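Side-chain contacts in 3-oxoacyl-[acyl-carrier-protein] synthase 2 (Rickettsia rickettsii, PDB 4JGA), which probably catalyses the condensation of malonyl-acyl carrier protein with a growing acyl chain, the condensing step of the elongation cycle in bacterial fatty acid synthesis: residues G123-S128 with G193-M198; E77-A82 with S169-F174; C60-L65 with D236-A241; R197-K200 with V206-A209. One frame throughout, in Å; residues are numbered along the deposited sequence.

Interaction 1. Residues G123-S128 with G193-M198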
loop_
_atom_site.group_PDB
_atom_site.type_symbol
_atom_site.label_atom_id
_atom_site.label_comp_id
_atom_site.label_asym_id
_atom_site.label_seq_id
_atom_site.Cartn_x
_atom_site.Cartn_y
_atom_site.Cartn_z
ATOM N N GLY A 123 8.625 13.015 5.073
ATOM C CA GLY A 123 7.680 11.939 5.000
ATOM C C GLY A 123 8.338 10.664 4.490
ATOM O O GLY A 123 9.511 10.640 4.157
ATOM N N LEU A 124 7.530 9.609 4.415
ATOM C CA LEU A 124 7.968 8.297 3.956
ATOM C C LEU A 124 6.874 7.621 3.081
ATOM O O LEU A 124 5.673 7.700 3.387
ATOM C CB LEU A 124 8.268 7.376 5.144
ATOM C CG LEU A 124 9.118 7.924 6.301
ATOM C CD1 LEU A 124 8.244 8.619 7.318
ATOM C CD2 LEU A 124 9.894 6.803 6.982
ATOM N N ILE A 125 7.333 6.932 2.035
ATOM C CA ILE A 125 6.520 5.998 1.270
ATOM C C ILE A 125 7.379 4.765 1.027
ATOM O O ILE A 125 8.189 4.699 0.078
ATOM C CB ILE A 125 6.004 6.564 -0.063
ATOM C CG1 ILE A 125 5.199 7.851 0.172
ATOM C CG2 ILE A 125 5.096 5.542 -0.740
ATOM C CD1 ILE A 125 4.548 8.398 -1.094
ATOM N N LEU A 126 7.203 3.816 1.929
ATOM C CA LEU A 126 7.968 2.594 1.947
ATOM C C LEU A 126 6.976 1.420 1.847
ATOM O O LEU A 126 5.969 1.365 2.552
ATOM C CB LEU A 126 8.858 2.487 3.204
ATOM C CG LEU A 126 9.950 3.517 3.344
ATOM C CD1 LEU A 126 10.533 3.502 4.736
ATOM C CD2 LEU A 126 11.032 3.246 2.312
ATOM N N GLY A 127 7.243 0.525 0.899
ATOM C CA GLY A 127 6.292 -0.556 0.623
ATOM C C GLY A 127 6.917 -1.928 0.528
ATOM O O GLY A 127 8.145 -2.099 0.668
ATOM N N SER A 128 6.026 -2.892 0.307
ATOM C CA SER A 128 6.353 -4.279 0.020
ATOM C C SER A 128 5.224 -4.845 -0.844
ATOM O O SER A 128 4.109 -4.353 -0.798
ATOM C CB SER A 128 6.480 -5.072 1.318
ATOM O OG SER A 128 6.959 -6.387 1.064
ATOM N N GLY A 193 7.920 7.105 -7.254
ATOM C CA GLY A 193 7.146 8.045 -8.066
ATOM C C GLY A 193 6.161 8.836 -7.225
ATOM O O GLY A 193 6.095 10.061 -7.320
ATOM N N ASP A 194 5.399 8.148 -6.381
ATOM C CA ASP A 194 4.480 8.869 -5.467
ATOM C C ASP A 194 5.199 9.820 -4.514
ATOM O O ASP A 194 4.711 10.915 -4.219
ATOM C CB ASP A 194 3.666 7.873 -4.610
ATOM C CG ASP A 194 2.707 7.028 -5.432
ATOM O OD1 ASP A 194 2.519 7.253 -6.656
ATOM O OD2 ASP A 194 2.152 6.094 -4.817
ATOM N N ALA A 195 6.342 9.384 -3.975
ATOM C CA ALA A 195 7.129 10.258 -3.117
ATOM C C ALA A 195 7.603 11.516 -3.888
ATOM O O ALA A 195 7.608 12.636 -3.354
ATOM C CB ALA A 195 8.295 9.493 -2.557
ATOM N N MET A 196 7.980 11.343 -5.149
ATOM C CA MET A 196 8.373 12.476 -5.972
ATOM C C MET A 196 7.210 13.451 -6.147
ATOM O O MET A 196 7.377 14.646 -6.041
ATOM C CB MET A 196 8.894 11.999 -7.314
ATOM C CG MET A 196 9.252 13.097 -8.282
ATOM S SD MET A 196 7.819 13.544 -9.269
ATOM C CE MET A 196 7.734 12.176 -10.391
ATOM N N ARG A 197 6.027 12.910 -6.412
ATOM C CA ARG A 197 4.835 13.720 -6.623
ATOM C C ARG A 197 4.512 14.498 -5.343
ATOM O O ARG A 197 4.113 15.653 -5.403
ATOM C CB ARG A 197 3.660 12.847 -7.028
ATOM C CG ARG A 197 3.767 12.253 -8.438
ATOM C CD ARG A 197 3.365 13.227 -9.504
ATOM N NE ARG A 197 3.655 12.830 -10.882
ATOM C CZ ARG A 197 2.946 11.967 -11.618
ATOM N NH1 ARG A 197 1.861 11.334 -11.149
ATOM N NH2 ARG A 197 3.346 11.718 -12.860
ATOM N N MET A 198 4.696 13.858 -4.203
ATOM C CA MET A 198 4.471 14.519 -2.930
ATOM C C MET A 198 5.334 15.801 -2.771
ATOM O O MET A 198 4.836 16.843 -2.326
ATOM C CB MET A 198 4.745 13.543 -1.813
ATOM C CG MET A 198 4.436 14.055 -0.431
ATOM S SD MET A 198 2.781 13.578 0.090
ATOM C CE MET A 198 3.112 11.804 0.231
#

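Interaction 2. Residues E77-A82 with S169-F174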
loop_
_atom_site.group_PDB
_atom_site.type_symbol
_atom_site.label_atom_id
_atom_site.label_comp_id
_atom_site.label_asym_id
_atom_site.label_seq_id
_atom_site.Cartn_x
_atom_site.Cartn_y
_atom_site.Cartn_z
ATOM N N GLU A 77 22.660 -5.701 14.025
ATOM C CA GLU A 77 23.682 -4.993 14.777
ATOM C C GLU A 77 24.475 -4.033 13.890
ATOM O O GLU A 77 24.934 -3.000 14.349
ATOM C CB GLU A 77 24.655 -6.044 15.403
ATOM C CG GLU A 77 24.134 -6.907 16.563
ATOM C CD GLU A 77 23.032 -7.974 16.237
ATOM O OE1 GLU A 77 22.751 -8.332 15.073
ATOM O OE2 GLU A 77 22.410 -8.495 17.208
ATOM N N ASN A 78 24.611 -4.376 12.618
ATOM C CA ASN A 78 25.323 -3.523 11.665
ATOM C C ASN A 78 24.707 -2.158 11.442
ATOM O O ASN A 78 25.380 -1.279 10.949
ATOM C CB ASN A 78 25.463 -4.226 10.305
ATOM C CG ASN A 78 26.390 -5.420 10.375
ATOM O OD1 ASN A 78 27.264 -5.483 11.230
ATOM N ND2 ASN A 78 26.215 -6.374 9.453
ATOM N N PHE A 79 23.423 -1.998 11.764
ATOM C CA PHE A 79 22.746 -0.731 11.496
ATOM C C PHE A 79 21.760 -0.304 12.577
ATOM O O PHE A 79 21.014 0.674 12.386
ATOM C CB PHE A 79 22.033 -0.807 10.136
ATOM C CG PHE A 79 20.921 -1.825 10.096
ATOM C CD1 PHE A 79 21.185 -3.148 9.791
ATOM C CD2 PHE A 79 19.632 -1.470 10.413
ATOM C CE1 PHE A 79 20.174 -4.092 9.778
ATOM C CE2 PHE A 79 18.610 -2.416 10.401
ATOM C CZ PHE A 79 18.888 -3.721 10.100
ATOM N N THR A 80 21.759 -1.023 13.702
ATOM C CA THR A 80 20.782 -0.797 14.755
ATOM C C THR A 80 21.518 -0.711 16.093
ATOM O O THR A 80 22.290 -1.584 16.438
ATOM C CB THR A 80 19.757 -1.946 14.836
ATOM O OG1 THR A 80 19.136 -2.150 13.562
ATOM C CG2 THR A 80 18.673 -1.641 15.898
ATOM N N GLN A 81 21.265 0.379 16.800
ATOM C CA GLN A 81 21.769 0.638 18.120
ATOM C C GLN A 81 21.364 -0.528 19.038
ATOM O O GLN A 81 20.243 -1.049 18.934
ATOM C CB GLN A 81 21.062 1.918 18.582
ATOM C CG GLN A 81 21.849 2.993 19.267
ATOM C CD GLN A 81 20.889 4.059 19.793
ATOM O OE1 GLN A 81 19.848 4.321 19.189
ATOM N NE2 GLN A 81 21.221 4.658 20.915
ATOM N N ALA A 82 22.261 -0.918 19.939
ATOM C CA ALA A 82 22.017 -2.010 20.900
ATOM C C ALA A 82 20.616 -2.009 21.551
ATOM O O ALA A 82 19.968 -3.043 21.624
ATOM C CB ALA A 82 23.095 -2.008 21.974
ATOM N N SER A 169 10.268 6.003 10.670
ATOM C CA SER A 169 9.765 7.267 11.205
ATOM C C SER A 169 10.187 7.440 12.663
ATOM O O SER A 169 10.637 8.500 13.085
ATOM C CB SER A 169 8.228 7.327 11.057
ATOM O OG SER A 169 7.630 8.339 11.865
ATOM N N ILE A 170 10.022 6.384 13.436
ATOM C CA ILE A 170 10.390 6.421 14.842
ATOM C C ILE A 170 11.897 6.611 15.012
ATOM O O ILE A 170 12.325 7.379 15.818
ATOM C CB ILE A 170 9.928 5.155 15.551
ATOM C CG1 ILE A 170 8.385 5.155 15.609
ATOM C CG2 ILE A 170 10.581 5.036 16.966
ATOM C CD1 ILE A 170 7.796 3.786 15.931
ATOM N N LYS A 171 12.682 5.898 14.219
ATOM C CA LYS A 171 14.101 5.969 14.326
ATOM C C LYS A 171 14.578 7.394 14.161
ATOM O O LYS A 171 15.433 7.834 14.930
ATOM C CB LYS A 171 14.768 5.100 13.253
ATOM C CG LYS A 171 16.287 5.022 13.417
ATOM C CD LYS A 171 16.898 3.812 12.694
ATOM C CE LYS A 171 18.407 3.735 12.936
ATOM N NZ LYS A 171 18.988 2.570 12.201
ATOM N N TYR A 172 14.071 8.116 13.149
ATOM C CA TYR A 172 14.602 9.451 12.856
ATOM C C TYR A 172 13.696 10.614 13.271
ATOM O O TYR A 172 14.035 11.767 13.052
ATOM C CB TYR A 172 14.987 9.560 11.369
ATOM C CG TYR A 172 16.098 8.608 11.030
ATOM C CD1 TYR A 172 17.406 8.859 11.453
ATOM C CD2 TYR A 172 15.859 7.463 10.285
ATOM C CE1 TYR A 172 18.438 7.972 11.153
ATOM C CE2 TYR A 172 16.888 6.590 9.967
ATOM C CZ TYR A 172 18.165 6.832 10.414
ATOM O OH TYR A 172 19.164 5.956 10.084
ATOM N N GLY A 173 12.557 10.329 13.875
ATOM C CA GLY A 173 11.596 11.385 14.156
ATOM C C GLY A 173 10.866 11.981 12.930
ATOM O O GLY A 173 10.351 13.084 13.025
ATOM N N PHE A 174 10.808 11.291 11.796
ATOM C CA PHE A 174 10.190 11.876 10.612
ATOM C C PHE A 174 8.672 11.843 10.770
ATOM O O PHE A 174 8.066 10.774 10.892
ATOM C CB PHE A 174 10.611 11.142 9.361
ATOM C CG PHE A 174 12.082 11.186 9.072
ATOM C CD1 PHE A 174 12.895 12.237 9.480
ATOM C CD2 PHE A 174 12.644 10.189 8.296
ATOM C CE1 PHE A 174 14.254 12.289 9.151
ATOM C CE2 PHE A 174 14.000 10.203 7.988
ATOM C CZ PHE A 174 14.812 11.261 8.414
HETATM O O HOH W 1 17.641 0.124 13.123
#

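Interaction 3. Residues C60-L65 with D236-A241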
loop_
_atom_site.group_PDB
_atom_site.type_symbol
_atom_site.label_atom_id
_atom_site.label_comp_id
_atom_site.label_asym_id
_atom_site.label_seq_id
_atom_site.Cartn_x
_atom_site.Cartn_y
_atom_site.Cartn_z
ATOM N N CYS A 60 11.025 -25.402 -7.678
ATOM C CA CYS A 60 12.084 -24.372 -7.736
ATOM C C CYS A 60 12.855 -24.362 -6.424
ATOM O O CYS A 60 12.270 -24.300 -5.369
ATOM C CB CYS A 60 11.510 -22.986 -7.994
ATOM S SG CYS A 60 12.793 -21.697 -8.065
ATOM N N LYS A 61 14.177 -24.476 -6.510
ATOM C CA LYS A 61 15.008 -24.719 -5.340
ATOM C C LYS A 61 16.046 -23.624 -5.149
ATOM O O LYS A 61 16.965 -23.777 -4.358
ATOM C CB LYS A 61 15.709 -26.079 -5.483
ATOM C CG LYS A 61 14.738 -27.253 -5.541
ATOM C CD LYS A 61 15.429 -28.547 -5.932
ATOM C CE LYS A 61 14.406 -29.599 -6.310
ATOM N NZ LYS A 61 13.561 -30.009 -5.156
ATOM N N ILE A 62 15.889 -22.516 -5.873
ATOM C CA ILE A 62 16.922 -21.470 -5.909
ATOM C C ILE A 62 16.298 -20.097 -5.705
ATOM O O ILE A 62 15.106 -19.927 -5.881
ATOM C CB ILE A 62 17.667 -21.452 -7.255
ATOM C CG1 ILE A 62 16.681 -21.258 -8.422
ATOM C CG2 ILE A 62 18.475 -22.739 -7.428
ATOM C CD1 ILE A 62 17.325 -20.926 -9.767
ATOM N N ALA A 63 17.130 -19.132 -5.354
ATOM C CA ALA A 63 16.664 -17.783 -5.132
ATOM C C ALA A 63 17.847 -16.836 -5.020
ATOM O O ALA A 63 18.960 -17.269 -4.741
ATOM C CB ALA A 63 15.795 -17.706 -3.864
ATOM N N GLY A 64 17.553 -15.553 -5.235
ATOM C CA GLY A 64 18.453 -14.452 -4.900
ATOM C C GLY A 64 18.356 -14.171 -3.411
ATOM O O GLY A 64 17.359 -13.638 -2.931
ATOM N N LEU A 65 19.398 -14.536 -2.686
ATOM C CA LEU A 65 19.360 -14.510 -1.237
ATOM C C LEU A 65 20.450 -13.637 -0.643
ATOM O O LEU A 65 21.602 -13.602 -1.119
ATOM C CB LEU A 65 19.487 -15.934 -0.690
ATOM C CG LEU A 65 18.344 -16.894 -1.050
ATOM C CD1 LEU A 65 18.768 -18.334 -0.760
ATOM C CD2 LEU A 65 17.053 -16.542 -0.296
ATOM N N ASP A 236 20.240 -27.052 -10.681
ATOM C CA ASP A 236 21.633 -27.503 -10.576
ATOM C C ASP A 236 22.653 -26.452 -10.971
ATOM O O ASP A 236 23.824 -26.588 -10.634
ATOM C CB ASP A 236 21.843 -28.732 -11.442
ATOM C CG ASP A 236 20.967 -29.890 -10.988
ATOM O OD1 ASP A 236 20.717 -30.002 -9.781
ATOM O OD2 ASP A 236 20.513 -30.688 -11.824
ATOM N N ASN A 237 22.213 -25.395 -11.650
ATOM C CA ASN A 237 23.109 -24.297 -12.035
ATOM C C ASN A 237 22.419 -22.962 -11.794
ATOM O O ASN A 237 22.049 -22.276 -12.744
ATOM C CB ASN A 237 23.490 -24.408 -13.519
ATOM C CG ASN A 237 24.282 -25.642 -13.839
ATOM O OD1 ASN A 237 25.476 -25.563 -14.063
ATOM N ND2 ASN A 237 23.620 -26.797 -13.884
ATOM N N PRO A 238 22.234 -22.596 -10.512
ATOM C CA PRO A 238 21.427 -21.438 -10.114
ATOM C C PRO A 238 21.807 -20.131 -10.818
ATOM O O PRO A 238 20.925 -19.363 -11.180
ATOM C CB PRO A 238 21.676 -21.317 -8.609
ATOM C CG PRO A 238 22.159 -22.641 -8.171
ATOM C CD PRO A 238 22.773 -23.331 -9.346
ATOM N N LYS A 239 23.100 -19.896 -11.010
ATOM C CA LYS A 239 23.547 -18.628 -11.587
ATOM C C LYS A 239 23.225 -18.498 -13.060
ATOM O O LYS A 239 23.404 -17.438 -13.625
ATOM C CB LYS A 239 25.050 -18.434 -11.432
ATOM C CG LYS A 239 25.592 -18.340 -10.013
ATOM C CD LYS A 239 27.120 -18.346 -10.129
ATOM C CE LYS A 239 27.865 -18.332 -8.821
ATOM N NZ LYS A 239 27.591 -17.108 -8.041
ATOM N N LYS A 240 22.756 -19.573 -13.678
ATOM C CA LYS A 240 22.366 -19.553 -15.089
ATOM C C LYS A 240 20.853 -19.389 -15.316
ATOM O O LYS A 240 20.414 -19.266 -16.449
ATOM C CB LYS A 240 22.852 -20.830 -15.761
ATOM C CG LYS A 240 24.366 -20.880 -15.881
ATOM C CD LYS A 240 24.862 -22.228 -16.374
ATOM C CE LYS A 240 24.513 -22.505 -17.830
ATOM N NZ LYS A 240 25.382 -21.759 -18.776
ATOM N N ALA A 241 20.071 -19.418 -14.243
ATOM C CA ALA A 241 18.599 -19.481 -14.330
ATOM C C ALA A 241 17.978 -18.225 -14.890
ATOM O O ALA A 241 17.068 -18.298 -15.731
ATOM C CB ALA A 241 17.989 -19.781 -12.958
#

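Interaction 4. Residues R197-K200 with V206-A209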
loop_
_atom_site.group_PDB
_atom_site.type_symbol
_atom_site.label_atom_id
_atom_site.label_comp_id
_atom_site.label_asym_id
_atom_site.label_seq_id
_atom_site.Cartn_x
_atom_site.Cartn_y
_atom_site.Cartn_z
ATOM N N ARG A 197 6.027 12.910 -6.412
ATOM C CA ARG A 197 4.835 13.720 -6.623
ATOM C C ARG A 197 4.512 14.498 -5.343
ATOM O O ARG A 197 4.113 15.653 -5.403
ATOM C CB ARG A 197 3.660 12.847 -7.028
ATOM C CG ARG A 197 3.767 12.253 -8.438
ATOM C CD ARG A 197 3.365 13.227 -9.504
ATOM N NE ARG A 197 3.655 12.830 -10.882
ATOM C CZ ARG A 197 2.946 11.967 -11.618
ATOM N NH1 ARG A 197 1.861 11.334 -11.149
ATOM N NH2 ARG A 197 3.346 11.718 -12.860
ATOM N N MET A 198 4.696 13.858 -4.203
ATOM C CA MET A 198 4.471 14.519 -2.930
ATOM C C MET A 198 5.334 15.801 -2.771
ATOM O O MET A 198 4.836 16.843 -2.326
ATOM C CB MET A 198 4.745 13.543 -1.813
ATOM C CG MET A 198 4.436 14.055 -0.431
ATOM S SD MET A 198 2.781 13.578 0.090
ATOM C CE MET A 198 3.112 11.804 0.231
ATOM N N ILE A 199 6.609 15.705 -3.153
ATOM C CA ILE A 199 7.536 16.812 -3.098
ATOM C C ILE A 199 7.221 17.810 -4.199
ATOM O O ILE A 199 7.162 19.006 -3.934
ATOM C CB ILE A 199 8.984 16.326 -3.199
ATOM C CG1 ILE A 199 9.310 15.462 -1.972
ATOM C CG2 ILE A 199 9.943 17.512 -3.243
ATOM C CD1 ILE A 199 10.655 14.771 -2.004
ATOM N N LYS A 200 6.964 17.312 -5.400
ATOM C CA LYS A 200 6.650 18.151 -6.570
ATOM C C LYS A 200 5.542 19.120 -6.263
ATOM O O LYS A 200 5.616 20.294 -6.638
ATOM C CB LYS A 200 6.230 17.291 -7.752
ATOM C CG LYS A 200 5.891 18.023 -9.029
ATOM C CD LYS A 200 5.525 17.012 -10.119
ATOM C CE LYS A 200 5.108 17.683 -11.418
ATOM N NZ LYS A 200 4.533 16.647 -12.324
ATOM N N VAL A 206 11.306 16.516 2.108
ATOM C CA VAL A 206 12.150 15.308 1.988
ATOM C C VAL A 206 11.259 14.071 2.097
ATOM O O VAL A 206 10.278 14.068 2.843
ATOM C CB VAL A 206 13.215 15.277 3.088
ATOM C CG1 VAL A 206 14.079 14.019 2.994
ATOM C CG2 VAL A 206 14.075 16.526 3.008
ATOM N N MET A 207 11.571 13.034 1.313
ATOM C CA MET A 207 10.830 11.765 1.403
ATOM C C MET A 207 11.773 10.583 1.401
ATOM O O MET A 207 12.738 10.556 0.658
ATOM C CB MET A 207 9.824 11.599 0.277
ATOM C CG MET A 207 8.706 12.640 0.259
ATOM S SD MET A 207 7.510 12.462 1.602
ATOM C CE MET A 207 6.740 10.947 1.123
ATOM N N ILE A 208 11.484 9.633 2.282
ATOM C CA ILE A 208 12.191 8.382 2.325
ATOM C C ILE A 208 11.314 7.397 1.568
ATOM O O ILE A 208 10.145 7.154 1.968
ATOM C CB ILE A 208 12.355 7.895 3.785
ATOM C CG1 ILE A 208 12.889 9.001 4.712
ATOM C CG2 ILE A 208 13.269 6.705 3.812
ATOM C CD1 ILE A 208 14.081 9.792 4.202
ATOM N N ALA A 209 11.823 6.846 0.474
ATOM C CA ALA A 209 10.977 6.016 -0.372
ATOM C C ALA A 209 11.627 4.785 -0.958
ATOM O O ALA A 209 12.814 4.774 -1.271
ATOM C CB ALA A 209 10.401 6.869 -1.496
#

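Interaction 1. Residues G123-S128 with G193-M198
Ile125 sets its CG1 branch beside its own backbone N (chi1 -57°) and runs it out straight (chi2 -175°), which drives the terminal CD1 from strand 122-127 into the flank of helix 187-200, against Asp194, Ala195 and Met198. This one methyl makes every contact between the two segments. It comes end-on to the helix backbone, 3.5 Å from Ala195 N, and lies 3.7 Å from Asp194 CB, the Ile125 and Asp194 side chains standing roughly perpendicular. Ala195 CB stands a little further off, 4.2 Å from Ile125 CD1. Met198, one turn on, bends about its CB-CG and CG-SD bonds, which curls CE back to 3.9 Å from Ile125 CD1. The backbone bond from Met198 N to Asp194 O is part of the helical turn that brings Asp194, Ala195 and Met198 to the same flank.

Asp194 lends only its CB here; its carboxylate turns elsewhere, OD1 bonding to Tyr283 OH and to Gln179 NE2 of the second subunit. Met207 of strand 206-213 continues the apolar patch.

The helix axis runs 8.5 Å from the strand axis and nearly antiparallel to it, at 166°. Helix 187-200 links strand 178-179 to strand 206-213 and passes over strand 122-127, which lies between them: a beta-alpha-beta crossover of the thiolase fold.

Interaction 2. Residues E77-A82 with S169-F174
Phe79 follows a short 3-10 turn, and its backbone sends the carbonyl out to meet Lys171 near the C-terminal end of helix 163-172. The lysine does the reaching: CG sits anti to the backbone N (chi1 -174°) and the chain is extended all the way to NZ. The ammonium nitrogen donates to Phe79 O at 2.8 Å, arriving almost head-on with a C=O...N angle of 169°. It also donates to water 1, 2.9 Å from Lys171 NZ, and the same water lies 2.8 Å from Thr80 OG1, so a second, water-mediated link runs beside the direct one. Thr103 OG1 of helix 93-109 is a further partner of NZ. The Phe79 ring meets NZ with its edge, CD2 standing 4.5 Å from Lys171 NZ near the ring plane; no cation-pi geometry arises.

The helix carrying Lys171 packs on strand 122-127 of the large thiolase-fold sheet, through Leu124 against Ser169, while the 77-82 loop rests on helices 85-89 and 93-109. The bond thus ties a surface loop to the outer helical layer. Past Tyr172 the helix stops: Gly173 takes positive phi (71°), and Phe174 N makes a weak bond back to Ser169 O, 3.1 Å away. Tyr172 CB then lies over the centre of the Phe174 ring, 3.4 Å above its plane. On another flank, Ile170 packs against His291 of the second subunit.

Interaction 3. Residues C60-L65 with D236-A241
The small two-stranded antiparallel sheet of 47-49 and 62-64, separate from the large central one, meets the loop between helix 218-226 and strand 257-265 through Ile62, Pro238 and Ala241. The alpha carbons of Ile62 and Pro238 come within 6.2 Å. Ile62 carries the whole contact from the sheet side with both of its branches. CG1 is placed between the backbone N and the carbonyl carbon (chi1 57°), which puts CG2 beside the backbone N and against the proline ring, 3.7 Å from Pro238 CB and nearly as close to Pro238 CG, the two side chains crossing obliquely. An extended chi2 (167°) carries CD1 on to Ala241, where it lies 3.5 Å from the alanine CB, a tight pair for two carbons; on the way it passes 4.1 Å from Pro238 CA.

Residues 238-241 have helical backbone angles, and the bond from Ala241 N to Pro238 O, 3.2 Å long, draws the coil round so that the proline ring and the alanine methyl face the same isoleucine. Ile47, on the partner strand, touches Ile62 and Pro238 alike, making this an apolar junction between the small sheet and the 236-241 loop, both within the N-terminal beta-ketoacyl synthase region. Tyr234 and Val253 pack on Ala241. Next to Ile62 the chain is also held by a polar bond, Lys61 N to Asn235 OD1, while on the loop side Lys239 O accepts from Asn390 ND2.

Interaction 4. Residues R197-K200 with V206-A209
Met207 packs against Ile199 and Met198, turning its side chain from strand 206-213 onto helix 187-200. Its CG sits 3.6 Å from Ile199 CG1 and 3.7 Å from Ile199 CD1, the two chains running alongside in opposite senses. The isoleucine methyl CD1 reaches as far as the strand backbone, 3.9 Å from Met207 N. Bends at chi2 (-71°) and chi3 (-68°) then fold the thioether of Met207 round toward Met198. There the two methionines lie nearly perpendicular, with Met207 SD 4.0 Å from Met198 CG and the two CE methyls 3.8 Å apart. No hydrogen bond joins the segments.

A second shell surrounds these side chains: Leu263 and Glu265 of strand 257-265 touch Ile199, Ile125 and Ala195 touch Met207, and Tyr203 of the connecting loop touches Met198. Facing another way, Arg197 forms a salt bridge with Asp312 and a cation-pi contact with Tyr203 of the second subunit.

Only five residues separate the segments, so the contact closes the turn by which helix 187-200 enters strand 206-213. That strand runs between 122-127 and 257-265 in the central sheet, with the end of the helix packed against it.

Overall arrangement
Interactions 1 and 4 share helix 187-200 and seat it on neighbouring strands, 122-127 and 206-213, their centres about 6 Å apart; both are van der Waals contacts without a hydrogen bond across them, 1 partly buried and 4 buried, and backbone hydrogen bonds between Ile208 and both Gly123 and Ile125 join their strands. Interaction 2 belongs to the other face of the sheet. Leu124 packs on Ser169 and Phe174, and Phe174 on Ile208, yet its own contact is a surface one, made by a charged nitrogen, a carbonyl and water. Interaction 3, buried and apolar, stands across the chain's centre from 1 and 4 and joins a loop to the small sheet. Its segments alone miss the second subunit.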